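Local coordinates for protein Hpr(Ser) kinase (Coxiella burnetii, PDB 3TQF) that probably phosphorylates and dephosphorylates the phosphocarrier protein HPr on a serine, using ATP for the kinase step, as bifunctional kinase/phosphatases of this family do, at residues Ala9-Ile14 / Gln42-Asp47; Leu34-Arg39 / Leu143-Leu148; Asn56-Ser61 / His93-Ser98; Ser100-Glu105 / Lys130-Ile135. All blocks are in the same frame, centred on the assembly; numbering follows the deposited sequence.

Contact 1 (Ala9-Ile14 / Gln42-Asp47)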
loop_
_atom_site.group_PDB
_atom_site.type_symbol
_atom_site.label_atom_id
_atom_site.label_comp_id
_atom_site.label_asym_id
_atom_site.label_seq_id
_atom_site.Cartn_x
_atom_site.Cartn_y
_atom_site.Cartn_z
ATOM N N ALA A 9 12.862 -17.696 -10.564
ATOM C CA ALA A 9 12.593 -16.708 -9.528
ATOM C C ALA A 9 12.536 -15.312 -10.138
ATOM O O ALA A 9 12.865 -15.127 -11.309
ATOM C CB ALA A 9 13.672 -16.765 -8.447
ATOM N N ASN A 10 12.105 -14.337 -9.344
ATOM C CA ASN A 10 12.237 -12.935 -9.719
ATOM C C ASN A 10 13.515 -12.409 -9.091
ATOM O O ASN A 10 13.880 -12.826 -7.999
ATOM C CB ASN A 10 11.038 -12.115 -9.248
ATOM C CG ASN A 10 9.722 -12.621 -9.811
ATOM O OD1 ASN A 10 9.694 -13.339 -10.807
ATOM N ND2 ASN A 10 8.624 -12.251 -9.165
ATOM N N PHE A 11 14.191 -11.497 -9.783
ATOM C CA PHE A 11 15.466 -10.967 -9.321
ATOM C C PHE A 11 15.425 -9.453 -9.345
ATOM O O PHE A 11 15.267 -8.847 -10.400
ATOM C CB PHE A 11 16.604 -11.500 -10.201
ATOM C CG PHE A 11 17.984 -11.273 -9.642
ATOM C CD1 PHE A 11 18.251 -11.428 -8.293
ATOM C CD2 PHE A 11 19.029 -10.946 -10.486
ATOM C CE1 PHE A 11 19.528 -11.230 -7.791
ATOM C CE2 PHE A 11 20.313 -10.749 -9.995
ATOM C CZ PHE A 11 20.562 -10.891 -8.643
ATOM N N LEU A 12 15.552 -8.853 -8.165
ATOM C CA LEU A 12 15.476 -7.406 -8.000
ATOM C C LEU A 12 16.716 -6.915 -7.263
ATOM O O LEU A 12 17.317 -7.660 -6.486
ATOM C CB LEU A 12 14.229 -7.042 -7.194
ATOM C CG LEU A 12 12.891 -7.572 -7.721
ATOM C CD1 LEU A 12 11.947 -7.883 -6.591
ATOM C CD2 LEU A 12 12.267 -6.578 -8.687
ATOM N N VAL A 13 17.101 -5.666 -7.513
ATOM C CA VAL A 13 18.109 -5.012 -6.696
ATOM C C VAL A 13 17.372 -4.154 -5.674
ATOM O O VAL A 13 16.595 -3.271 -6.048
ATOM C CB VAL A 13 19.070 -4.156 -7.534
ATOM C CG1 VAL A 13 20.110 -3.493 -6.636
ATOM C CG2 VAL A 13 19.751 -5.012 -8.595
ATOM N N ILE A 14 17.597 -4.446 -4.390
ATOM C CA ILE A 14 16.959 -3.746 -3.285
ATOM C C ILE A 14 18.008 -3.332 -2.268
ATOM O O ILE A 14 18.655 -4.183 -1.664
ATOM C CB ILE A 14 15.947 -4.635 -2.555
ATOM C CG1 ILE A 14 14.920 -5.217 -3.533
ATOM C CG2 ILE A 14 15.251 -3.841 -1.462
ATOM C CD1 ILE A 14 13.967 -6.234 -2.897
ATOM N N GLN A 42 14.951 -1.707 -8.170
ATOM C CA GLN A 42 15.233 -2.032 -9.563
ATOM C C GLN A 42 14.910 -3.475 -9.913
ATOM O O GLN A 42 15.052 -4.377 -9.090
ATOM C CB GLN A 42 16.706 -1.761 -9.879
ATOM C CG GLN A 42 17.100 -0.304 -9.809
ATOM C CD GLN A 42 18.595 -0.100 -9.953
ATOM O OE1 GLN A 42 19.390 -0.795 -9.318
ATOM N NE2 GLN A 42 18.985 0.862 -10.779
ATOM N N LEU A 43 14.495 -3.671 -11.161
ATOM C CA LEU A 43 14.233 -4.992 -11.719
ATOM C C LEU A 43 15.482 -5.506 -12.423
ATOM O O LEU A 43 16.125 -4.770 -13.166
ATOM C CB LEU A 43 13.076 -4.911 -12.724
ATOM C CG LEU A 43 12.780 -6.126 -13.607
ATOM C CD1 LEU A 43 12.365 -7.331 -12.776
ATOM C CD2 LEU A 43 11.704 -5.766 -14.611
ATOM N N VAL A 44 15.829 -6.766 -12.179
ATOM C CA VAL A 44 16.805 -7.453 -13.007
ATOM C C VAL A 44 16.044 -8.357 -13.970
ATOM O O VAL A 44 16.223 -8.257 -15.186
ATOM C CB VAL A 44 17.822 -8.258 -12.185
ATOM C CG1 VAL A 44 18.940 -8.764 -13.078
ATOM C CG2 VAL A 44 18.396 -7.405 -11.081
ATOM N N CYS A 45 15.179 -9.218 -13.436
ATOM C CA CYS A 45 14.400 -10.117 -14.283
ATOM C C CYS A 45 13.156 -10.711 -13.614
ATOM O O CYS A 45 13.141 -10.960 -12.410
ATOM C CB CYS A 45 15.286 -11.258 -14.773
ATOM S SG CYS A 45 14.764 -11.941 -16.357
ATOM N N ASP A 46 12.124 -10.941 -14.426
ATOM C CA ASP A 46 10.900 -11.607 -13.994
ATOM C C ASP A 46 11.000 -13.076 -14.389
ATOM O O ASP A 46 11.642 -13.412 -15.388
ATOM C CB ASP A 46 9.686 -10.963 -14.681
ATOM C CG ASP A 46 8.380 -11.140 -13.896
ATOM O OD1 ASP A 46 8.357 -10.862 -12.670
ATOM O OD2 ASP A 46 7.361 -11.524 -14.524
ATOM N N ASP A 47 10.385 -13.943 -13.590
ATOM C CA ASP A 47 10.247 -15.377 -13.894
ATOM C C ASP A 47 11.534 -16.207 -13.896
ATOM O O ASP A 47 11.691 -17.083 -13.051
ATOM C CB ASP A 47 9.501 -15.603 -15.217
ATOM C CG ASP A 47 9.188 -17.076 -15.459
ATOM O OD1 ASP A 47 8.753 -17.756 -14.502
ATOM O OD2 ASP A 47 9.382 -17.561 -16.599
#

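Contact 2 (Leu34-Arg39 / Leu143-Leu148)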
loop_
_atom_site.group_PDB
_atom_site.type_symbol
_atom_site.label_atom_id
_atom_site.label_comp_id
_atom_site.label_asym_id
_atom_site.label_seq_id
_atom_site.Cartn_x
_atom_site.Cartn_y
_atom_site.Cartn_z
ATOM N N LEU A 34 6.552 -5.048 -9.055
ATOM C CA LEU A 34 6.045 -3.742 -9.458
ATOM C C LEU A 34 6.058 -2.759 -8.289
ATOM O O LEU A 34 6.583 -1.656 -8.409
ATOM C CB LEU A 34 4.621 -3.860 -10.024
ATOM C CG LEU A 34 4.058 -2.621 -10.743
ATOM C CD1 LEU A 34 4.886 -2.275 -11.966
ATOM C CD2 LEU A 34 2.597 -2.823 -11.135
ATOM N N ALA A 35 5.493 -3.168 -7.157
ATOM C CA ALA A 35 5.439 -2.313 -5.968
ATOM C C ALA A 35 6.837 -1.904 -5.499
ATOM O O ALA A 35 7.060 -0.748 -5.149
ATOM C CB ALA A 35 4.685 -3.003 -4.851
ATOM N N LEU A 36 7.775 -2.849 -5.509
ATOM C CA LEU A 36 9.160 -2.545 -5.163
ATOM C C LEU A 36 9.800 -1.565 -6.154
ATOM O O LEU A 36 10.551 -0.681 -5.743
ATOM C CB LEU A 36 9.981 -3.829 -5.061
ATOM C CG LEU A 36 9.673 -4.683 -3.825
ATOM C CD1 LEU A 36 10.247 -6.075 -3.979
ATOM C CD2 LEU A 36 10.207 -4.027 -2.564
ATOM N N ILE A 37 9.496 -1.707 -7.447
ATOM C CA ILE A 37 9.966 -0.739 -8.451
ATOM C C ILE A 37 9.428 0.659 -8.125
ATOM O O ILE A 37 10.141 1.650 -8.253
ATOM C CB ILE A 37 9.529 -1.104 -9.912
ATOM C CG1 ILE A 37 10.005 -2.500 -10.332
ATOM C CG2 ILE A 37 10.059 -0.071 -10.909
ATOM C CD1 ILE A 37 11.469 -2.760 -10.083
ATOM N N ASP A 38 8.169 0.714 -7.696
ATOM C CA ASP A 38 7.486 1.966 -7.362
ATOM C C ASP A 38 8.089 2.634 -6.131
ATOM O O ASP A 38 8.007 3.848 -5.985
ATOM C CB ASP A 38 5.989 1.702 -7.143
ATOM C CG ASP A 38 5.189 2.973 -6.912
ATOM O OD1 ASP A 38 5.210 3.868 -7.784
ATOM O OD2 ASP A 38 4.530 3.071 -5.855
ATOM N N ARG A 39 8.707 1.845 -5.255
ATOM C CA ARG A 39 9.411 2.401 -4.094
ATOM C C ARG A 39 10.840 2.836 -4.418
ATOM O O ARG A 39 11.553 3.274 -3.531
ATOM C CB ARG A 39 9.455 1.414 -2.924
ATOM C CG ARG A 39 8.188 0.591 -2.718
ATOM C CD ARG A 39 7.581 0.713 -1.341
ATOM N NE ARG A 39 8.524 1.049 -0.284
ATOM C CZ ARG A 39 8.176 1.675 0.837
ATOM N NH1 ARG A 39 6.908 2.015 1.062
ATOM N NH2 ARG A 39 9.097 1.967 1.740
ATOM N N LEU A 143 6.666 -2.965 1.677
ATOM C CA LEU A 143 7.390 -2.314 2.764
ATOM C C LEU A 143 8.058 -3.359 3.649
ATOM O O LEU A 143 9.160 -3.144 4.135
ATOM C CB LEU A 143 6.449 -1.438 3.594
ATOM C CG LEU A 143 7.060 -0.713 4.794
ATOM C CD1 LEU A 143 8.033 0.353 4.346
ATOM C CD2 LEU A 143 5.969 -0.116 5.655
ATOM N N LEU A 144 7.387 -4.487 3.853
ATOM C CA LEU A 144 7.918 -5.537 4.708
ATOM C C LEU A 144 9.164 -6.160 4.103
ATOM O O LEU A 144 10.169 -6.343 4.786
ATOM C CB LEU A 144 6.855 -6.609 4.965
ATOM C CG LEU A 144 5.586 -6.136 5.695
ATOM C CD1 LEU A 144 4.710 -7.320 6.056
ATOM C CD2 LEU A 144 5.930 -5.328 6.924
ATOM N N ILE A 145 9.096 -6.463 2.812
ATOM C CA ILE A 145 10.220 -7.045 2.084
ATOM C C ILE A 145 11.380 -6.061 1.970
ATOM O O ILE A 145 12.535 -6.446 2.099
ATOM C CB ILE A 145 9.779 -7.508 0.686
ATOM C CG1 ILE A 145 8.811 -8.689 0.806
ATOM C CG2 ILE A 145 10.986 -7.900 -0.174
ATOM C CD1 ILE A 145 9.452 -9.970 1.292
ATOM N N GLU A 146 11.078 -4.791 1.740
ATOM C CA GLU A 146 12.119 -3.759 1.727
ATOM C C GLU A 146 12.814 -3.670 3.077
ATOM O O GLU A 146 14.031 -3.546 3.147
ATOM C CB GLU A 146 11.529 -2.392 1.359
ATOM C CG GLU A 146 12.511 -1.231 1.489
ATOM C CD GLU A 146 11.861 0.106 1.236
ATOM O OE1 GLU A 146 11.675 0.472 0.061
ATOM O OE2 GLU A 146 11.531 0.797 2.215
ATOM N N THR A 147 12.029 -3.726 4.146
ATOM C CA THR A 147 12.559 -3.657 5.507
ATOM C C THR A 147 13.374 -4.907 5.846
ATOM O O THR A 147 14.422 -4.812 6.483
ATOM C CB THR A 147 11.427 -3.479 6.530
ATOM O OG1 THR A 147 10.627 -2.352 6.154
ATOM C CG2 THR A 147 11.986 -3.246 7.919
ATOM N N LEU A 148 12.889 -6.068 5.409
ATOM C CA LEU A 148 13.600 -7.331 5.593
ATOM C C LEU A 148 14.973 -7.299 4.937
ATOM O O LEU A 148 15.942 -7.819 5.494
ATOM C CB LEU A 148 12.799 -8.479 4.991
ATOM C CG LEU A 148 13.309 -9.891 5.255
ATOM C CD1 LEU A 148 13.008 -10.315 6.685
ATOM C CD2 LEU A 148 12.680 -10.853 4.267
#

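Contact 3 (Asn56-Ser61 / His93-Ser98)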
loop_
_atom_site.group_PDB
_atom_site.type_symbol
_atom_site.label_atom_id
_atom_site.label_comp_id
_atom_site.label_asym_id
_atom_site.label_seq_id
_atom_site.Cartn_x
_atom_site.Cartn_y
_atom_site.Cartn_z
ATOM N N ASN A 56 34.631 -15.094 -8.116
ATOM C CA ASN A 56 34.013 -15.486 -6.843
ATOM C C ASN A 56 32.738 -14.681 -6.537
ATOM O O ASN A 56 32.491 -14.286 -5.392
ATOM C CB ASN A 56 35.026 -15.384 -5.692
ATOM C CG ASN A 56 36.234 -16.288 -5.893
ATOM O OD1 ASN A 56 36.090 -17.488 -6.140
ATOM N ND2 ASN A 56 37.431 -15.717 -5.785
ATOM N N GLN A 57 31.943 -14.435 -7.575
ATOM C CA GLN A 57 30.637 -13.807 -7.422
ATOM C C GLN A 57 29.591 -14.597 -8.192
ATOM O O GLN A 57 29.824 -14.997 -9.334
ATOM C CB GLN A 57 30.649 -12.378 -7.957
ATOM C CG GLN A 57 31.556 -11.421 -7.219
ATOM C CD GLN A 57 31.262 -9.970 -7.577
ATOM O OE1 GLN A 57 31.355 -9.574 -8.741
ATOM N NE2 GLN A 57 30.897 -9.174 -6.575
ATOM N N LEU A 58 28.446 -14.817 -7.557
ATOM C CA LEU A 58 27.285 -15.362 -8.234
ATOM C C LEU A 58 26.536 -14.191 -8.845
ATOM O O LEU A 58 25.887 -13.427 -8.135
ATOM C CB LEU A 58 26.392 -16.119 -7.250
ATOM C CG LEU A 58 25.140 -16.784 -7.821
ATOM C CD1 LEU A 58 25.497 -17.830 -8.864
ATOM C CD2 LEU A 58 24.341 -17.405 -6.697
ATOM N N ILE A 59 26.650 -14.046 -10.162
ATOM C CA ILE A 59 25.985 -12.974 -10.899
ATOM C C ILE A 59 24.724 -13.499 -11.586
ATOM O O ILE A 59 24.745 -14.551 -12.216
ATOM C CB ILE A 59 26.920 -12.368 -11.970
ATOM C CG1 ILE A 59 28.196 -11.820 -11.325
ATOM C CG2 ILE A 59 26.207 -11.267 -12.751
ATOM C CD1 ILE A 59 27.954 -10.705 -10.345
ATOM N N GLY A 60 23.637 -12.752 -11.458
ATOM C CA GLY A 60 22.367 -13.091 -12.092
ATOM C C GLY A 60 22.029 -12.095 -13.185
ATOM O O GLY A 60 22.096 -10.886 -12.971
ATOM N N SER A 61 21.659 -12.606 -14.355
ATOM C CA SER A 61 21.374 -11.768 -15.514
ATOM C C SER A 61 20.115 -12.241 -16.227
ATOM O O SER A 61 19.813 -13.432 -16.246
ATOM C CB SER A 61 22.556 -11.787 -16.475
ATOM O OG SER A 61 23.132 -13.076 -16.522
ATOM N N HIS A 93 23.475 -8.212 -11.727
ATOM C CA HIS A 93 23.838 -7.862 -10.360
ATOM C C HIS A 93 24.200 -9.130 -9.595
ATOM O O HIS A 93 23.742 -10.217 -9.937
ATOM C CB HIS A 93 22.672 -7.148 -9.666
ATOM C CG HIS A 93 23.063 -6.411 -8.424
ATOM N ND1 HIS A 93 23.150 -7.023 -7.193
ATOM C CD2 HIS A 93 23.378 -5.110 -8.222
ATOM C CE1 HIS A 93 23.510 -6.133 -6.287
ATOM N NE2 HIS A 93 23.652 -4.963 -6.885
ATOM N N GLU A 94 25.027 -8.986 -8.561
ATOM C CA GLU A 94 25.402 -10.107 -7.701
ATOM C C GLU A 94 24.195 -10.552 -6.874
ATOM O O GLU A 94 23.384 -9.727 -6.468
ATOM C CB GLU A 94 26.577 -9.721 -6.784
ATOM C CG GLU A 94 26.874 -10.723 -5.655
ATOM C CD GLU A 94 28.252 -10.536 -5.017
ATOM O OE1 GLU A 94 28.757 -9.392 -4.985
ATOM O OE2 GLU A 94 28.828 -11.540 -4.538
ATOM N N VAL A 95 24.085 -11.856 -6.643
ATOM C CA VAL A 95 23.032 -12.425 -5.809
ATOM C C VAL A 95 23.485 -12.375 -4.365
ATOM O O VAL A 95 24.512 -12.949 -4.024
ATOM C CB VAL A 95 22.761 -13.897 -6.184
ATOM C CG1 VAL A 95 21.718 -14.517 -5.251
ATOM C CG2 VAL A 95 22.324 -14.005 -7.635
ATOM N N HIS A 96 22.723 -11.697 -3.515
ATOM C CA HIS A 96 23.064 -11.572 -2.093
ATOM C C HIS A 96 22.108 -12.332 -1.174
ATOM O O HIS A 96 22.526 -12.878 -0.150
ATOM C CB HIS A 96 23.079 -10.098 -1.688
ATOM C CG HIS A 96 24.202 -9.321 -2.294
ATOM N ND1 HIS A 96 25.403 -9.128 -1.648
ATOM C CD2 HIS A 96 24.313 -8.697 -3.491
ATOM C CE1 HIS A 96 26.206 -8.418 -2.421
ATOM N NE2 HIS A 96 25.568 -8.143 -3.545
ATOM N N LEU A 97 20.829 -12.353 -1.532
ATOM C CA LEU A 97 19.799 -12.899 -0.665
ATOM C C LEU A 97 18.740 -13.605 -1.490
ATOM O O LEU A 97 18.470 -13.225 -2.628
ATOM C CB LEU A 97 19.160 -11.768 0.142
ATOM C CG LEU A 97 18.002 -12.081 1.092
ATOM C CD1 LEU A 97 18.483 -12.863 2.300
ATOM C CD2 LEU A 97 17.331 -10.784 1.519
ATOM N N SER A 98 18.145 -14.634 -0.896
ATOM C CA SER A 98 17.048 -15.369 -1.498
ATOM C C SER A 98 15.884 -15.376 -0.519
ATOM O O SER A 98 15.998 -15.939 0.559
ATOM C CB SER A 98 17.494 -16.797 -1.799
ATOM O OG SER A 98 16.387 -17.653 -2.019
#

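Contact 4 (Ser100-Glu105 / Lys130-Ile135)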
loop_
_atom_site.group_PDB
_atom_site.type_symbol
_atom_site.label_atom_id
_atom_site.label_comp_id
_atom_site.label_asym_id
_atom_site.label_seq_id
_atom_site.Cartn_x
_atom_site.Cartn_y
_atom_site.Cartn_z
ATOM N N SER A 100 12.027 -16.565 0.222
ATOM C CA SER A 100 11.032 -17.549 -0.169
ATOM C C SER A 100 9.724 -17.217 0.540
ATOM O O SER A 100 9.620 -17.383 1.753
ATOM C CB SER A 100 11.512 -18.947 0.214
ATOM O OG SER A 100 10.631 -19.936 -0.273
ATOM N N LEU A 101 8.741 -16.734 -0.222
ATOM C CA LEU A 101 7.448 -16.327 0.328
ATOM C C LEU A 101 6.611 -17.555 0.612
ATOM O O LEU A 101 6.317 -18.321 -0.297
ATOM C CB LEU A 101 6.702 -15.425 -0.653
ATOM C CG LEU A 101 7.367 -14.103 -1.049
ATOM C CD1 LEU A 101 6.552 -13.430 -2.130
ATOM C CD2 LEU A 101 7.533 -13.185 0.154
ATOM N N VAL A 102 6.227 -17.730 1.873
ATOM C CA VAL A 102 5.541 -18.934 2.331
ATOM C C VAL A 102 4.188 -18.582 2.926
ATOM O O VAL A 102 4.040 -17.538 3.555
ATOM C CB VAL A 102 6.372 -19.657 3.406
ATOM C CG1 VAL A 102 5.635 -20.884 3.933
ATOM C CG2 VAL A 102 7.730 -20.045 2.846
ATOM N N LYS A 103 3.206 -19.457 2.726
ATOM C CA LYS A 103 1.883 -19.279 3.315
ATOM C C LYS A 103 2.017 -19.538 4.811
ATOM O O LYS A 103 2.641 -20.523 5.209
ATOM C CB LYS A 103 0.868 -20.254 2.713
ATOM C CG LYS A 103 0.731 -20.206 1.184
ATOM C CD LYS A 103 -0.381 -19.282 0.711
ATOM C CE LYS A 103 -0.679 -19.504 -0.770
ATOM N NZ LYS A 103 -1.435 -20.766 -1.020
ATOM N N PRO A 104 1.440 -18.661 5.649
ATOM C CA PRO A 104 1.553 -18.791 7.099
ATOM C C PRO A 104 1.323 -20.200 7.640
ATOM O O PRO A 104 2.033 -20.622 8.550
ATOM C CB PRO A 104 0.473 -17.842 7.608
ATOM C CG PRO A 104 0.423 -16.774 6.588
ATOM C CD PRO A 104 0.738 -17.421 5.272
ATOM N N GLU A 105 0.350 -20.916 7.078
ATOM C CA GLU A 105 -0.014 -22.256 7.571
ATOM C C GLU A 105 1.110 -23.274 7.342
ATOM O O GLU A 105 1.266 -24.214 8.123
ATOM C CB GLU A 105 -1.299 -22.787 6.910
ATOM C CG GLU A 105 -2.340 -21.742 6.521
ATOM C CD GLU A 105 -2.147 -21.231 5.097
ATOM O OE1 GLU A 105 -2.312 -22.034 4.150
ATOM O OE2 GLU A 105 -1.823 -20.035 4.927
ATOM N N LYS A 130 19.027 -17.444 2.967
ATOM C CA LYS A 130 17.647 -17.631 2.541
ATOM C C LYS A 130 16.708 -17.363 3.703
ATOM O O LYS A 130 16.901 -17.900 4.788
ATOM C CB LYS A 130 17.446 -19.061 2.042
ATOM C CG LYS A 130 16.142 -19.305 1.316
ATOM C CD LYS A 130 15.789 -20.784 1.330
ATOM C CE LYS A 130 14.840 -21.161 0.202
ATOM N NZ LYS A 130 14.993 -22.598 -0.190
ATOM N N ILE A 131 15.695 -16.535 3.474
ATOM C CA ILE A 131 14.702 -16.239 4.494
ATOM C C ILE A 131 13.373 -16.833 4.074
ATOM O O ILE A 131 12.981 -16.717 2.925
ATOM C CB ILE A 131 14.536 -14.718 4.701
ATOM C CG1 ILE A 131 15.869 -14.092 5.127
ATOM C CG2 ILE A 131 13.454 -14.433 5.740
ATOM C CD1 ILE A 131 15.802 -12.605 5.366
ATOM N N LEU A 132 12.698 -17.492 5.005
ATOM C CA LEU A 132 11.321 -17.927 4.804
ATOM C C LEU A 132 10.417 -16.841 5.364
ATOM O O LEU A 132 10.411 -16.608 6.567
ATOM C CB LEU A 132 11.053 -19.259 5.522
ATOM C CG LEU A 132 11.912 -20.475 5.151
ATOM C CD1 LEU A 132 11.356 -21.713 5.820
ATOM C CD2 LEU A 132 11.993 -20.697 3.655
ATOM N N PHE A 133 9.670 -16.164 4.498
ATOM C CA PHE A 133 8.824 -15.056 4.931
ATOM C C PHE A 133 7.341 -15.380 4.808
ATOM O O PHE A 133 6.876 -15.712 3.726
ATOM C CB PHE A 133 9.132 -13.789 4.137
ATOM C CG PHE A 133 8.535 -12.555 4.745
ATOM C CD1 PHE A 133 7.343 -12.040 4.277
ATOM C CD2 PHE A 133 9.150 -11.938 5.820
ATOM C CE1 PHE A 133 6.788 -10.920 4.848
ATOM C CE2 PHE A 133 8.597 -10.816 6.399
ATOM C CZ PHE A 133 7.414 -10.306 5.913
ATOM N N PRO A 134 6.591 -15.262 5.922
ATOM C CA PRO A 134 5.160 -15.530 5.905
ATOM C C PRO A 134 4.388 -14.434 5.188
ATOM O O PRO A 134 4.586 -13.256 5.474
ATOM C CB PRO A 134 4.795 -15.549 7.384
ATOM C CG PRO A 134 5.769 -14.652 8.015
ATOM C CD PRO A 134 7.040 -14.802 7.248
ATOM N N ILE A 135 3.511 -14.829 4.270
ATOM C CA ILE A 135 2.762 -13.877 3.461
ATOM C C ILE A 135 1.324 -13.743 3.956
ATOM O O ILE A 135 0.526 -14.667 3.822
ATOM C CB ILE A 135 2.784 -14.274 1.964
ATOM C CG1 ILE A 135 2.065 -13.223 1.113
ATOM C CG2 ILE A 135 2.156 -15.648 1.747
ATOM C CD1 ILE A 135 2.514 -13.216 -0.353
#

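Contact 1 (Ala9-Ile14 / Gln42-Asp47)
A classic beta bulge joins these two antiparallel strands: Val44 and Cys45 together sit opposite the single residue Phe11. Phe11 O takes both amides, Val44 N at 2.8 Å and Cys45 N at 3.1 Å, while Phe11 N returns a bond to Cys45 O. Cys45 SG is joined to Cys62 in a disulfide. Below the bulge Val13 and Gln42 form a hydrogen-bonded pair, and Leu12 faces Leu43 as a non-hydrogen-bonded pair.

At the bulge Val44 points toward the other strand and lies beside the Phe11 ring, both side chains pointing the same way. With CG anti to the backbone N (chi1 -167°), Phe11 brings CD2 to 3.4 Å from Val44 CG1, which meets the ring obliquely. The other branch, Val44 CG2, packs on Val13 CG2 at 3.7 Å. Gln42 runs alongside Val13, its NE2 going on to the carbonyl of Asp87.

Past the bulge the side chain of Asn10 stands in for a strand partner, its OD1 receiving Asp47 N at 2.9 Å. The Asn10 amide and the Asp46 carboxylate lie side by side, planes 25° apart, but Asn10 OD1 and Asp46 OD1 are both acceptors and not bonded; Asp46 OD1 makes a weak hydrogen bond with Ser30 of the probable P-loop.

The chemistry is thus divided: an apolar patch of Phe11, Val13 and Val44 on one face, and a polar end where Asn10 holds Asp47 N, beside Asp46 and the probable P-loop; a bound phosphate about 5 Å from the Asn10 side chain is consistent with a pocket there.

Contact 2 (Leu34-Arg39 / Leu143-Leu148)
The Arg39 guanidinium has Leu143 over one face, with CB 4.2 Å above the plane and displaced toward the rim, and the carboxylate of Glu146 at its edge. Leu143 CD1 lies by Arg39 NH2 and CZ, the two side chains crossing obliquely. The grip on Glu146 is side-on, one nitrogen to each oxygen: Arg39 NE gives a bond of 3.2 Å to Glu146 OE1, which lies in the guanidinium plane, and Arg39 NH2 one of 2.7 Å to Glu146 OE2. The two flat groups are 58° apart, and both nitrogens meet the carboxylate from above its plane. A chain bent at chi2 and chi3 turns Arg39 across an extended Glu146 at about a right angle.

Deeper in, Leu36 CD1 approaches Ile145 CG2 at 4.3 Å. Glu146 OE1 is also bonded by His41 NE2, so this buried carboxylate has donors on both oxygens, which probably favours its charged form. Arg39 NH1 reaches past the pair to Asp38 of a neighbouring subunit in a second salt bridge.

With a partly buried ion pair, the residue just after helix 29-38, the helix that follows the probable P-loop, and Leu36 within it meet the start of the long helix 141-165 at the subunit interface.

Contact 3 (Asn56-Ser61 / His93-Ser98)
Glu94 leaves its strand opposite Ile59 and reaches along the neighbouring segment to Gln57. Its CB lies 3.9 Å from Ile59 CD1, the end of the side chain that faces it in the non-hydrogen-bonded pair. The next carbon, CG, set anti to the backbone N (chi1 169°), passes 3.8 Å from Leu58 O. From there the chain runs extended, and the carboxylate arrives at the Gln57 amide: Glu94 OE1 is 2.7 Å from Gln57 NE2, while Glu94 OE2 lies over the aliphatic part of Gln57, 3.8 Å from its CG. The two side chains cross at about a right angle, with amide and carboxylate planes 76° apart.

Around this the backbones are joined by three hydrogen bonds. Val95 N points at Leu58 O at 2.8 Å, and Gly60 and His93 form a hydrogen-bonded pair. The His93 ring folds back on its own strand, where ND1 donates to a lone pair of Glu94 O and so fixes the turn of the imidazole. Away from Glu94, Leu58 CD2 packs on Val95 CB at 3.9 Å; both side chains also touch Val128 of strand 126-134, and Val95 packs on Phe11.

Strand 58-61 lies between strands 48-53 and 92-102 in the mixed sheet, antiparallel to both, though it meets 92-102 at a steep 115° and the paired region is short. The contact therefore has an apolar side, Leu58 and Val95, and a polar one at the start of strand 58-61, where Gln57 lies just outside it and its amide comes close to the Glu94 carboxylate, both residues partly exposed.

Contact 4 (Ser100-Glu105 / Lys130-Ile135)
Backbone hydrogen bonds come first: Ser100 and Val102 zip onto the segment 130-135 in parallel register. Ser100 N bonds Ile131 O at 2.9 Å and Ser100 O accepts Phe133 N; Val102 N then bonds Phe133 O at 2.8 Å and Val102 O accepts Ile135 N. Weaker CA-H...O contacts fill in between, among them Pro134 CA to Val102 O at 3.3 Å.

Apolar contacts lie on both faces. On one, Leu101 CD2 meets the Phe133 ring obliquely, 4.3 Å from CD1, and its other methyl, CD1, touches Ile135 CD1. Ile135 has CG1 anti to the backbone N (chi1 -177°), which leaves CG2 between the backbone N and the carbonyl carbon, near Val102 O. On the other face, Val102 CG2 rests near Leu132 CB, while Ser100 CB sits 3.9 Å from Leu132 CD2. An extended Lys130 lays its CE beside Ser100 CB, carrying the amine on toward Glu121 in a long, weak ion pair. Where the strand gives way to a 3-10 turn, Pro104 CD lies 3.1 Å from Ile135 O and 4.2 Å from Ile135 CG2.

The Leu101 and Phe133 face lies under helix 141-165, which Leu101 meets at Ile145 and Phe133 at Leu141. Strand 117-123 flanks Leu132, and Gly74 of a neighbouring subunit packs on Phe133 and Pro134.

How the contacts relate
Contacts 1, 3 and 4 all belong to the same mixed sheet, and contact 2 joins helices packed against it. Contacts 3 and 4 share strand 92-102, pairing it with 58-61 near one end and 126-134 near the other, their centres about 21 Å apart on opposite sides of the chain's centre. Contact 1, about 11 Å from contact 3 between centres, touches it through Phe11 and Val13. Along the chain, contacts 1, 3 and 4 follow in series; contact 2 crosses contact 1 and encloses the other two. Its helices rest on contact 1 through Leu36 and Ile37 and on contact 4 through Ile145 and Leu148, binding distant parts of the chain into one core beside the subunit interface.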